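HcgB (Methanococcus maripaludis, PDB 5D5P) probably acts as the guanylyltransferase that attaches a guanylyl group to the pyridinol precursor in biosynthesis of the iron-guanylylpyridinol (FeGP) cofactor of [Fe]-hydrogenase. Local coordinates at residues A[99-104]-A[109-114]; A[76-79]-A[83-86]; A[54-59]-A[144-149]; A[28-33]-A[121-126]; A[48-53]-A[63-68]. All coordinates share one frame; numbering follows the deposited sequence.

Overall arrangement
From the N terminus, helix 24-35 supplies the first half of contact 4, whose loop stays open until strand 122-128. Inside it, contact 5 closes the short passage from helix 47-57 to strand 64-67. Contact 3 opens on the end of that same helix and crosses contact 5. Contact 2 then ties a loop to helix 81-92, and contact 1 follows in series as the hairpin of strands 97-103 and 111-117; both nest within the loops of contacts 3 and 4. Contact 4 closes next, and contact 3 last, on helix 138-151, crossing contact 4. Contacts 4 and 5 fasten helices to the mixed sheet, contact 1 joins two of its strands, and contact 3 joins two helices.

Contact 1: A[99-104]-A[109-114]; sequences ITRGRL and SGSLLL
Gly102 and Leu112 face each other as a hydrogen-bonded antiparallel pair: Leu112 N donates to Gly102 O over 2.8 Å, almost straight at 173°, and Gly102 N returns a bond to Leu112 O of 3.0 Å. Thr100 and Leu114 make a second pair of the same kind, while Leu104 N carries the ladder on to Gly110 O (2.9 Å). Between these pairs, Arg101 and Leu113 bring their CA atoms to 4.2 Å. Packing is close on the face that carries Thr100, Leu112 and Leu114. There Thr100 CG2 rests 3.6 Å from Leu114 CB, the two side chains side by side, and Leu104, coming in from the turn, brings CD1 to 3.9 Å from Leu112 CD2. Helix 81-92 lies over this face and takes the Thr100 hydroxyl on Ala82 O. The ladder defines a beta hairpin of strands 97-103 and 111-117, whose local axes run 161° apart. On the other face the contact is looser at its Arg101-Ser111 end, which is partly exposed although helix 138-151 lies over Arg101. With CG anti to the backbone N (chi1 177°), Arg101 lays one guanidinium face over Ser111 OG; NH2 is 3.2 Å from that oxygen, but at an angle too poor for a hydrogen bond. Its NE is salt-bridged to Glu145. Arg103 bends at chi3; its NE bonds Gly105 O in the turn and its NH2 reaches Asp76 O.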
# COMPACT_ATOMS: atom_id res chain seq x y z
N ILE A 99 -2.82 7.69 11.82
CA ILE A 99 -3.13 7.89 10.41
C ILE A 99 -1.93 8.52 9.76
O ILE A 99 -1.44 9.55 10.24
CB ILE A 99 -4.38 8.76 10.20
CG1 ILE A 99 -5.55 8.08 10.89
CG2 ILE A 99 -4.61 8.93 8.67
CD1 ILE A 99 -6.72 8.93 10.99
N THR A 100 -1.41 7.87 8.74
CA THR A 100 -0.19 8.35 8.10
C THR A 100 -0.37 8.44 6.61
O THR A 100 -1.14 7.70 6.02
CB THR A 100 1.01 7.41 8.42
OG1 THR A 100 2.17 7.90 7.75
CG2 THR A 100 0.72 5.97 7.94
N ARG A 101 0.35 9.37 5.98
CA ARG A 101 0.29 9.46 4.55
C ARG A 101 1.67 9.86 4.08
O ARG A 101 2.35 10.61 4.75
CB ARG A 101 -0.74 10.50 4.13
CG ARG A 101 -0.82 10.70 2.67
CD ARG A 101 -1.53 11.98 2.31
NE ARG A 101 -1.78 11.93 0.89
CZ ARG A 101 -1.21 12.70 -0.01
NH1 ARG A 101 -0.30 13.61 0.34
NH2 ARG A 101 -1.55 12.54 -1.28
N GLY A 102 2.11 9.30 2.96
CA GLY A 102 3.41 9.65 2.42
C GLY A 102 3.62 8.85 1.16
O GLY A 102 2.69 8.22 0.64
N ARG A 103 4.85 8.80 0.68
CA ARG A 103 5.12 8.07 -0.54
C ARG A 103 4.87 6.57 -0.34
O ARG A 103 5.09 6.05 0.75
CB ARG A 103 6.57 8.34 -0.97
CG ARG A 103 6.80 8.26 -2.41
CD ARG A 103 8.06 9.04 -2.71
NE ARG A 103 9.22 8.37 -2.14
CZ ARG A 103 10.28 8.99 -1.60
NH1 ARG A 103 10.35 10.32 -1.53
NH2 ARG A 103 11.31 8.25 -1.15
N LEU A 104 4.35 5.92 -1.36
CA LEU A 104 4.14 4.48 -1.34
C LEU A 104 5.48 3.74 -1.35
O LEU A 104 5.73 2.84 -0.53
CB LEU A 104 3.31 4.06 -2.55
CG LEU A 104 3.30 2.56 -2.83
CD1 LEU A 104 2.62 1.76 -1.68
CD2 LEU A 104 2.58 2.34 -4.15
N SER A 109 6.26 7.05 -7.17
CA SER A 109 5.31 5.96 -6.93
C SER A 109 4.00 6.43 -6.35
O SER A 109 3.12 5.60 -6.06
CB SER A 109 5.90 4.91 -5.99
OG SER A 109 6.20 5.47 -4.73
N GLY A 110 3.84 7.74 -6.17
CA GLY A 110 2.58 8.29 -5.65
C GLY A 110 2.42 8.10 -4.15
O GLY A 110 3.40 7.72 -3.46
N SER A 111 1.20 8.30 -3.66
CA SER A 111 0.96 8.34 -2.22
C SER A 111 0.22 7.16 -1.69
O SER A 111 -0.61 6.56 -2.38
CB SER A 111 0.16 9.59 -1.85
OG SER A 111 0.91 10.75 -2.16
N LEU A 112 0.53 6.85 -0.43
CA LEU A 112 -0.16 5.80 0.32
C LEU A 112 -0.64 6.39 1.63
O LEU A 112 0.15 7.07 2.32
CB LEU A 112 0.79 4.60 0.58
CG LEU A 112 0.28 3.53 1.53
CD1 LEU A 112 -0.87 2.72 0.91
CD2 LEU A 112 1.45 2.60 1.92
N LEU A 113 -1.92 6.19 1.96
CA LEU A 113 -2.42 6.49 3.30
C LEU A 113 -2.64 5.16 4.03
O LEU A 113 -3.16 4.22 3.45
CB LEU A 113 -3.73 7.32 3.24
CG LEU A 113 -4.37 7.61 4.60
CD1 LEU A 113 -5.09 8.96 4.54
CD2 LEU A 113 -5.39 6.55 4.95
N LEU A 114 -2.24 5.09 5.30
CA LEU A 114 -2.46 3.92 6.14
C LEU A 114 -3.15 4.32 7.42
O LEU A 114 -2.92 5.41 7.96
CB LEU A 114 -1.14 3.22 6.49
CG LEU A 114 -0.31 2.66 5.32
CD1 LEU A 114 1.07 2.21 5.85
CD2 LEU A 114 -1.03 1.51 4.66

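Contact 2: A[76-79]-A[83-86]; sequences DLTR and LNKG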
# COMPACT_ATOMS: atom_id res chain seq x y z
N ASP A 76 11.50 9.72 4.17
CA ASP A 76 11.59 9.76 2.71
C ASP A 76 12.89 9.14 2.22
O ASP A 76 13.12 9.06 1.02
CB ASP A 76 11.44 11.21 2.23
CG ASP A 76 9.97 11.67 2.24
OD1 ASP A 76 9.08 10.82 2.41
OD2 ASP A 76 9.71 12.88 2.16
N LEU A 77 13.76 8.74 3.14
CA LEU A 77 14.96 8.02 2.72
C LEU A 77 14.81 6.54 3.06
O LEU A 77 15.80 5.84 3.25
CB LEU A 77 16.22 8.59 3.37
CG LEU A 77 16.69 9.92 2.76
CD1 LEU A 77 15.93 11.06 3.42
CD2 LEU A 77 18.19 10.11 2.89
N THR A 78 13.58 6.06 3.11
CA THR A 78 13.31 4.63 3.34
C THR A 78 12.49 4.05 2.19
O THR A 78 11.95 4.79 1.34
CB THR A 78 12.53 4.34 4.66
OG1 THR A 78 11.18 4.77 4.52
CG2 THR A 78 13.17 5.02 5.87
N ARG A 79 12.40 2.73 2.17
CA ARG A 79 11.72 2.05 1.08
C ARG A 79 10.22 2.32 1.08
O ARG A 79 9.59 2.40 0.01
CB ARG A 79 11.98 0.54 1.16
CG ARG A 79 13.39 0.23 0.73
CD ARG A 79 13.52 -1.21 0.28
NE ARG A 79 14.72 -1.44 -0.52
CZ ARG A 79 15.00 -2.61 -1.09
NH1 ARG A 79 14.13 -3.61 -0.95
NH2 ARG A 79 16.10 -2.77 -1.81
N LEU A 83 4.73 4.22 5.53
CA LEU A 83 4.77 3.27 6.62
C LEU A 83 5.70 3.75 7.72
O LEU A 83 5.36 3.74 8.91
CB LEU A 83 5.20 1.89 6.13
CG LEU A 83 5.43 0.87 7.25
CD1 LEU A 83 4.11 0.42 7.89
CD2 LEU A 83 6.21 -0.34 6.74
N ASN A 84 6.88 4.19 7.33
CA ASN A 84 7.86 4.56 8.35
C ASN A 84 7.50 5.86 9.07
O ASN A 84 7.92 6.05 10.22
CB ASN A 84 9.26 4.57 7.73
CG ASN A 84 9.76 3.12 7.51
OD1 ASN A 84 9.81 2.33 8.45
ND2 ASN A 84 10.05 2.77 6.28
N LYS A 85 6.73 6.75 8.42
CA LYS A 85 6.21 7.93 9.14
C LYS A 85 5.26 7.45 10.23
O LYS A 85 5.26 7.97 11.35
CB LYS A 85 5.46 8.86 8.19
CG LYS A 85 6.34 9.56 7.19
CD LYS A 85 5.52 10.66 6.51
CE LYS A 85 6.16 11.04 5.19
NZ LYS A 85 5.40 12.12 4.48
N GLY A 86 4.44 6.46 9.89
CA GLY A 86 3.51 5.89 10.85
C GLY A 86 4.23 5.28 12.03
O GLY A 86 3.80 5.43 13.18
O HOH W 1 6.46 10.75 1.77
O HOH W 2 7.79 14.01 4.03
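Thr78 OG1 is gripped from two quarters: Asn84 ND2 donates to it across 2.9 Å, and the hydroxyl in turn is hydrogen-bonded to the carbonyl oxygen of Ala75. The Asn84 bond is bent, with an N-H...O angle of 141°, and the hydroxyl oxygen stands 28° out of the amide plane. Thr78 OG1 sits between the backbone N and the carbonyl carbon (chi1 72°), the setting that presents it to the amide; Thr78 CB follows it to 3.4 Å from Asn84 ND2. Asp76 and Lys85 meet less directly. Asp76 OD1 and Lys85 NZ are 4.4 Å apart, too far for a salt bridge, and two waters bridge them. One water donates to Asp76 OD2 at 2.9 Å and accepts from Lys85 NZ at 3.1 Å; the other donates to Asp76 OD1 at 2.7 Å but takes only a weak bond from the amine. The opposite charges are thus probably coupled through solvent. In the fold, the contact pins the loop that follows strand 64-67 onto helix 81-92. Strand 97-103 lies close by, Arg103 NH2 reaching Asp76 O, and Ser14 of the second subunit packs on Asp76.

Contact 3: A[54-59]-A[144-149]; sequences SDIISR and LELITA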
# COMPACT_ATOMS: atom_id res chain seq x y z
N SER A 54 -8.71 15.14 10.63
CA SER A 54 -9.34 15.28 11.93
C SER A 54 -10.86 15.44 11.79
O SER A 54 -11.63 14.84 12.55
CB SER A 54 -8.74 16.48 12.68
OG SER A 54 -9.36 16.65 13.94
N ASP A 55 -11.30 16.21 10.80
CA ASP A 55 -12.72 16.42 10.63
C ASP A 55 -13.44 15.11 10.31
O ASP A 55 -14.56 14.90 10.76
CB ASP A 55 -12.99 17.44 9.52
CG ASP A 55 -12.71 18.87 9.97
OD1 ASP A 55 -12.52 19.08 11.19
OD2 ASP A 55 -12.66 19.77 9.11
N ILE A 56 -12.79 14.22 9.57
CA ILE A 56 -13.43 12.95 9.22
C ILE A 56 -13.41 12.00 10.40
O ILE A 56 -14.42 11.40 10.74
CB ILE A 56 -12.73 12.28 8.01
CG1 ILE A 56 -13.06 13.04 6.73
CG2 ILE A 56 -13.17 10.81 7.89
CD1 ILE A 56 -12.14 12.69 5.58
N ILE A 57 -12.25 11.85 11.01
CA ILE A 57 -12.08 10.89 12.10
C ILE A 57 -12.92 11.28 13.32
O ILE A 57 -13.35 10.42 14.09
CB ILE A 57 -10.61 10.76 12.49
CG1 ILE A 57 -9.84 10.19 11.30
CG2 ILE A 57 -10.43 9.87 13.70
CD1 ILE A 57 -10.33 8.83 10.84
N SER A 58 -13.14 12.59 13.49
CA SER A 58 -13.92 13.08 14.62
C SER A 58 -15.36 12.62 14.56
O SER A 58 -16.03 12.57 15.58
CB SER A 58 -13.91 14.62 14.68
OG SER A 58 -12.64 15.08 15.08
N ARG A 59 -15.82 12.26 13.37
CA ARG A 59 -17.21 11.84 13.20
C ARG A 59 -17.42 10.37 13.55
O ARG A 59 -18.55 9.93 13.69
CB ARG A 59 -17.70 12.11 11.77
CG ARG A 59 -17.86 13.58 11.45
CD ARG A 59 -18.34 13.78 10.03
NE ARG A 59 -19.67 13.20 9.83
CZ ARG A 59 -20.24 13.04 8.64
NH1 ARG A 59 -19.59 13.41 7.55
NH2 ARG A 59 -21.45 12.50 8.54
N LEU A 144 -10.24 11.98 -0.21
CA LEU A 144 -10.60 10.76 -0.93
C LEU A 144 -9.81 9.55 -0.40
O LEU A 144 -10.37 8.45 -0.30
CB LEU A 144 -10.35 10.92 -2.43
CG LEU A 144 -10.65 9.69 -3.28
CD1 LEU A 144 -12.13 9.35 -3.12
CD2 LEU A 144 -10.29 9.92 -4.74
N GLU A 145 -8.53 9.75 -0.09
CA GLU A 145 -7.70 8.65 0.41
C GLU A 145 -8.34 8.11 1.68
O GLU A 145 -8.46 6.90 1.86
CB GLU A 145 -6.25 9.08 0.71
CG GLU A 145 -5.38 9.30 -0.54
CD GLU A 145 -4.08 10.00 -0.22
OE1 GLU A 145 -3.84 10.33 0.98
OE2 GLU A 145 -3.28 10.24 -1.17
N LEU A 146 -8.74 9.03 2.55
CA LEU A 146 -9.19 8.60 3.88
C LEU A 146 -10.57 7.96 3.82
O LEU A 146 -10.81 6.91 4.43
CB LEU A 146 -9.18 9.77 4.86
CG LEU A 146 -9.63 9.45 6.29
CD1 LEU A 146 -8.83 8.28 6.83
CD2 LEU A 146 -9.40 10.68 7.18
N ILE A 147 -11.46 8.59 3.06
CA ILE A 147 -12.80 8.06 2.88
C ILE A 147 -12.72 6.67 2.22
O ILE A 147 -13.44 5.74 2.61
CB ILE A 147 -13.68 9.00 2.05
CG1 ILE A 147 -14.00 10.25 2.87
CG2 ILE A 147 -14.97 8.31 1.65
CD1 ILE A 147 -14.83 11.26 2.14
N THR A 148 -11.83 6.53 1.25
CA THR A 148 -11.64 5.23 0.59
C THR A 148 -11.14 4.17 1.57
O THR A 148 -11.63 3.04 1.59
CB THR A 148 -10.66 5.35 -0.61
OG1 THR A 148 -11.27 6.17 -1.62
CG2 THR A 148 -10.40 3.99 -1.22
N ALA A 149 -10.16 4.55 2.39
CA ALA A 149 -9.56 3.59 3.32
C ALA A 149 -10.60 3.15 4.34
O ALA A 149 -10.63 1.98 4.75
CB ALA A 149 -8.32 4.19 4.01
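Leu146 drives its CD2 methyl into the side chain of Ile56, and these two residues account for most of the 178 Å² buried here. The methyl touches three atoms of the isoleucine at one distance: Leu146 CD2 is 3.8 Å from CB, from CG2 and from CD1 of Ile56. The side chains reach toward each other tip to tip, and the torsion of Leu146, which sets CG anti to the backbone N (chi1 180°), sends it out to the other helix. Smaller contributions come from each side. Ile147 crosses Ile56 at about a right angle, its CG1 lying 4.1 Å from Ile56 CD1, and Ile57 crosses Leu146 likewise, with CG1 at 4.2 Å from Leu146 CD2. An alanine in place of Ile56 would remove everything beyond CB, and is likely to open a gap beside Leu146 and leave Ile147 without its mate. Helices 47-57 and 138-151 are joined in this way above the sheet, where Leu146 also packs on Ile115 and Ile57 on Ile99. The CA atoms of Ile56 and Ile147 stay 8.0 Å apart, so side chains alone bridge the helices. Every touching group is aliphatic, which implies cohesion by dispersion and by exclusion of water, without the directional hold that a polar bond would give.

Contact 4: A[28-33]-A[121-126]; sequences DAIQST and RILTGS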
# COMPACT_ATOMS: atom_id res chain seq x y z
N ASP A 28 -15.17 -6.67 11.58
CA ASP A 28 -15.77 -6.15 12.79
C ASP A 28 -14.69 -5.71 13.78
O ASP A 28 -14.80 -4.68 14.42
CB ASP A 28 -16.70 -7.19 13.44
CG ASP A 28 -18.06 -7.29 12.73
OD1 ASP A 28 -18.39 -6.38 11.92
OD2 ASP A 28 -18.82 -8.25 13.02
N ALA A 29 -13.62 -6.50 13.90
CA ALA A 29 -12.53 -6.16 14.81
C ALA A 29 -11.79 -4.89 14.38
O ALA A 29 -11.42 -4.07 15.21
CB ALA A 29 -11.57 -7.31 14.93
N ILE A 30 -11.56 -4.74 13.08
CA ILE A 30 -10.93 -3.53 12.56
C ILE A 30 -11.82 -2.30 12.83
O ILE A 30 -11.34 -1.24 13.27
CB ILE A 30 -10.65 -3.68 11.04
CG1 ILE A 30 -9.48 -4.65 10.81
CG2 ILE A 30 -10.31 -2.30 10.43
CD1 ILE A 30 -9.30 -5.09 9.33
N GLN A 31 -13.11 -2.44 12.58
CA GLN A 31 -14.01 -1.33 12.81
C GLN A 31 -13.99 -0.93 14.28
O GLN A 31 -13.98 0.25 14.62
CB GLN A 31 -15.44 -1.69 12.37
CG GLN A 31 -15.58 -1.89 10.88
CD GLN A 31 -17.00 -2.23 10.47
OE1 GLN A 31 -17.90 -2.29 11.30
NE2 GLN A 31 -17.20 -2.45 9.17
N SER A 32 -13.96 -1.93 15.16
CA SER A 32 -13.99 -1.70 16.59
C SER A 32 -12.75 -0.96 17.08
O SER A 32 -12.83 -0.04 17.89
CB SER A 32 -14.14 -3.03 17.33
OG SER A 32 -14.15 -2.83 18.73
N THR A 33 -11.59 -1.35 16.56
CA THR A 33 -10.33 -0.74 16.89
C THR A 33 -10.31 0.72 16.51
O THR A 33 -9.79 1.56 17.24
CB THR A 33 -9.19 -1.48 16.16
OG1 THR A 33 -9.16 -2.83 16.63
CG2 THR A 33 -7.85 -0.82 16.42
N ARG A 121 0.38 -2.28 13.42
CA ARG A 121 -0.33 -3.17 12.49
C ARG A 121 -1.20 -2.39 11.53
O ARG A 121 -1.85 -1.43 11.92
CB ARG A 121 -1.18 -4.18 13.27
CG ARG A 121 -0.34 -5.07 14.12
CD ARG A 121 -1.17 -6.05 14.96
NE ARG A 121 -1.85 -5.34 16.04
CZ ARG A 121 -2.22 -5.89 17.20
NH1 ARG A 121 -2.04 -7.21 17.43
NH2 ARG A 121 -2.80 -5.13 18.12
N ILE A 122 -1.23 -2.83 10.28
CA ILE A 122 -1.94 -2.07 9.25
C ILE A 122 -3.38 -2.54 9.13
O ILE A 122 -3.63 -3.70 8.86
CB ILE A 122 -1.23 -2.21 7.90
CG1 ILE A 122 0.14 -1.53 7.97
CG2 ILE A 122 -2.07 -1.59 6.77
CD1 ILE A 122 1.05 -1.96 6.84
N LEU A 123 -4.33 -1.61 9.31
CA LEU A 123 -5.74 -1.96 9.34
C LEU A 123 -6.42 -1.77 7.98
O LEU A 123 -7.25 -2.55 7.57
CB LEU A 123 -6.47 -1.14 10.41
CG LEU A 123 -5.84 -1.17 11.80
CD1 LEU A 123 -6.70 -0.36 12.74
CD2 LEU A 123 -5.79 -2.62 12.30
N THR A 124 -6.02 -0.70 7.30
CA THR A 124 -6.60 -0.37 6.00
C THR A 124 -5.74 0.73 5.38
O THR A 124 -4.85 1.25 6.04
CB THR A 124 -8.06 0.10 6.11
OG1 THR A 124 -8.59 0.30 4.79
CG2 THR A 124 -8.20 1.41 6.90
N GLY A 125 -6.00 1.10 4.13
CA GLY A 125 -5.16 2.06 3.44
C GLY A 125 -5.74 2.40 2.07
O GLY A 125 -6.73 1.81 1.63
N SER A 126 -5.12 3.35 1.38
CA SER A 126 -5.53 3.65 0.03
C SER A 126 -4.37 4.34 -0.69
O SER A 126 -3.44 4.80 -0.03
CB SER A 126 -6.75 4.55 0.05
OG SER A 126 -6.40 5.70 0.77
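A classic beta bulge marks the place where helix 24-35 rests on strand 122-128: Leu123 and Thr124 both face Ile115 of the neighbouring strand 111-117, and Leu123 is the residue that Ile30 and Thr33 touch. The backbone of Leu123, with a psi of -38°, departs from the extended form, as the first position of such a bulge does. Ile30 brings two branches to it. Its CG2 packs on Leu123 CB at 4.0 Å, where the two side chains lie alongside, running opposite ways, while Ile30 CD1 comes to 3.7 Å from Leu123 O. Nearly one turn further on, Thr33 offers its methyl instead of its hydroxyl: CG2 is anti to the backbone N and meets Leu123 CD1 at 3.9 Å, the leucine side chain passing obliquely across it. Backbones also approach closely, with Ile30 CA 6.3 Å from Leu123 CA, so short side-chain reach suffices. Strand 122-128 is outermost in the sheet of its own chain, and the second subunit adds to this packing through its Ile106 against Leu123 and its Gly108 against Ile30. The join between helix and strand is therefore apolar, with carbon meeting carbon except at one point. Leu123 O is buried with no polar partner in the model and faces the methyls of Ile30, which is likely to be unfavourable for the carbonyl.

Contact 5: A[48-53]-A[63-68]; sequences KKFKVV and ANISML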
# COMPACT_ATOMS: atom_id res chain seq x y z
N LYS A 48 -3.26 21.99 7.23
CA LYS A 48 -4.36 21.81 6.28
C LYS A 48 -4.71 20.33 6.10
O LYS A 48 -5.90 19.98 6.12
CB LYS A 48 -3.98 22.48 4.96
CG LYS A 48 -4.98 22.35 3.88
CD LYS A 48 -4.53 23.10 2.61
CE LYS A 48 -3.45 22.36 1.84
NZ LYS A 48 -3.08 23.07 0.59
N LYS A 49 -3.71 19.45 5.95
CA LYS A 49 -3.98 18.01 5.88
C LYS A 49 -4.53 17.52 7.21
O LYS A 49 -5.46 16.69 7.24
CB LYS A 49 -2.72 17.23 5.52
CG LYS A 49 -2.21 17.56 4.11
CD LYS A 49 -1.07 16.63 3.67
CE LYS A 49 -0.38 17.22 2.44
NZ LYS A 49 1.10 17.31 2.57
N PHE A 50 -3.98 18.01 8.32
CA PHE A 50 -4.47 17.59 9.64
C PHE A 50 -5.95 17.89 9.80
O PHE A 50 -6.72 17.06 10.31
CB PHE A 50 -3.70 18.28 10.76
CG PHE A 50 -4.22 17.95 12.13
CD1 PHE A 50 -4.10 16.68 12.64
CD2 PHE A 50 -4.86 18.92 12.89
CE1 PHE A 50 -4.58 16.37 13.89
CE2 PHE A 50 -5.35 18.61 14.14
CZ PHE A 50 -5.21 17.33 14.64
N LYS A 51 -6.37 19.06 9.35
CA LYS A 51 -7.78 19.41 9.47
C LYS A 51 -8.66 18.47 8.65
O LYS A 51 -9.73 18.03 9.11
CB LYS A 51 -8.02 20.85 9.04
CG LYS A 51 -9.51 21.25 9.11
CD LYS A 51 -9.79 22.67 8.65
CE LYS A 51 -11.30 22.95 8.65
NZ LYS A 51 -12.00 22.40 9.85
N VAL A 52 -8.24 18.16 7.42
CA VAL A 52 -9.00 17.24 6.60
C VAL A 52 -9.17 15.90 7.33
O VAL A 52 -10.27 15.37 7.40
CB VAL A 52 -8.32 16.98 5.22
CG1 VAL A 52 -9.02 15.84 4.46
CG2 VAL A 52 -8.32 18.25 4.39
N VAL A 53 -8.09 15.37 7.90
CA VAL A 53 -8.16 14.06 8.54
C VAL A 53 -8.98 14.13 9.83
O VAL A 53 -9.85 13.30 10.06
CB VAL A 53 -6.75 13.51 8.85
CG1 VAL A 53 -6.81 12.26 9.70
CG2 VAL A 53 -6.00 13.22 7.54
N ALA A 63 -12.34 10.73 20.30
CA ALA A 63 -10.91 10.70 20.58
C ALA A 63 -10.28 12.08 20.66
O ALA A 63 -10.77 13.03 20.07
CB ALA A 63 -10.20 9.88 19.52
N ASN A 64 -9.19 12.18 21.42
CA ASN A 64 -8.29 13.31 21.29
C ASN A 64 -7.53 13.09 20.01
O ASN A 64 -6.86 12.06 19.89
CB ASN A 64 -7.33 13.40 22.48
CG ASN A 64 -8.04 13.40 23.81
OD1 ASN A 64 -9.11 14.00 23.97
ND2 ASN A 64 -7.47 12.69 24.78
N ILE A 65 -7.56 14.02 19.06
CA ILE A 65 -6.83 13.82 17.79
C ILE A 65 -5.72 14.83 17.73
O ILE A 65 -5.96 16.01 17.90
CB ILE A 65 -7.74 13.97 16.54
CG1 ILE A 65 -8.96 13.05 16.65
CG2 ILE A 65 -6.97 13.65 15.29
CD1 ILE A 65 -9.97 13.26 15.54
N SER A 66 -4.50 14.38 17.46
CA SER A 66 -3.33 15.27 17.57
C SER A 66 -2.43 15.15 16.36
O SER A 66 -2.37 14.09 15.76
CB SER A 66 -2.53 14.91 18.82
OG SER A 66 -3.33 15.01 19.98
N MET A 67 -1.71 16.23 16.02
CA MET A 67 -0.65 16.08 15.00
C MET A 67 0.57 15.50 15.68
O MET A 67 0.83 15.78 16.83
CB MET A 67 -0.23 17.41 14.36
CG MET A 67 -1.10 17.94 13.25
SD MET A 67 -0.36 19.39 12.43
CE MET A 67 -0.23 20.49 13.83
N LEU A 68 1.38 14.82 14.91
CA LEU A 68 2.66 14.32 15.40
C LEU A 68 3.63 15.49 15.49
O LEU A 68 3.79 16.22 14.51
CB LEU A 68 3.20 13.25 14.47
CG LEU A 68 4.55 12.59 14.81
CD1 LEU A 68 4.44 11.81 16.10
CD2 LEU A 68 4.95 11.70 13.69
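Phe50 and Met67 make the closest approach, a CH-pi contact over one face of the ring. Met67 CG stands 3.2 Å above the ring plane, offset toward the rim, and its 3.6 Å line to the centroid leans 29° from the ring normal. The nearest ring atoms confirm the offset: Met67 CG is 3.3 Å from both CG and CD1 of Phe50, on the side where the ring joins its own chain. A Met-aromatic contact accompanies it, less direct, because Met67 SD lies 4.8 Å from the ring centroid in an oblique position, 36° off the normal; the thioether passes beside the root of the ring. Polar character enters at the edge. Ile65 O lies in the ring plane, 3.6 Å from Phe50 CZ, a placement in which the slightly positive ring hydrogens can face the carbonyl oxygen. Purely apolar packing comes from Ile65 CG2, which sits 3.9 Å from Phe50 CE1. The ring gets here because Phe50 CG is anti to the backbone N (chi1 176°), carrying it from the helix to the strand. With an alanine at Phe50 the whole ring would go, and Met67 would probably be set free to turn while a gap opened beside Ile65. Helix 48-53 runs nearly antiparallel to strand 64-67, their local axes 9.5 Å apart. That geometry belongs to a beta-alpha-beta crossover, in which helix 47-57 links strand 39-43 to its parallel sheet neighbour 64-67.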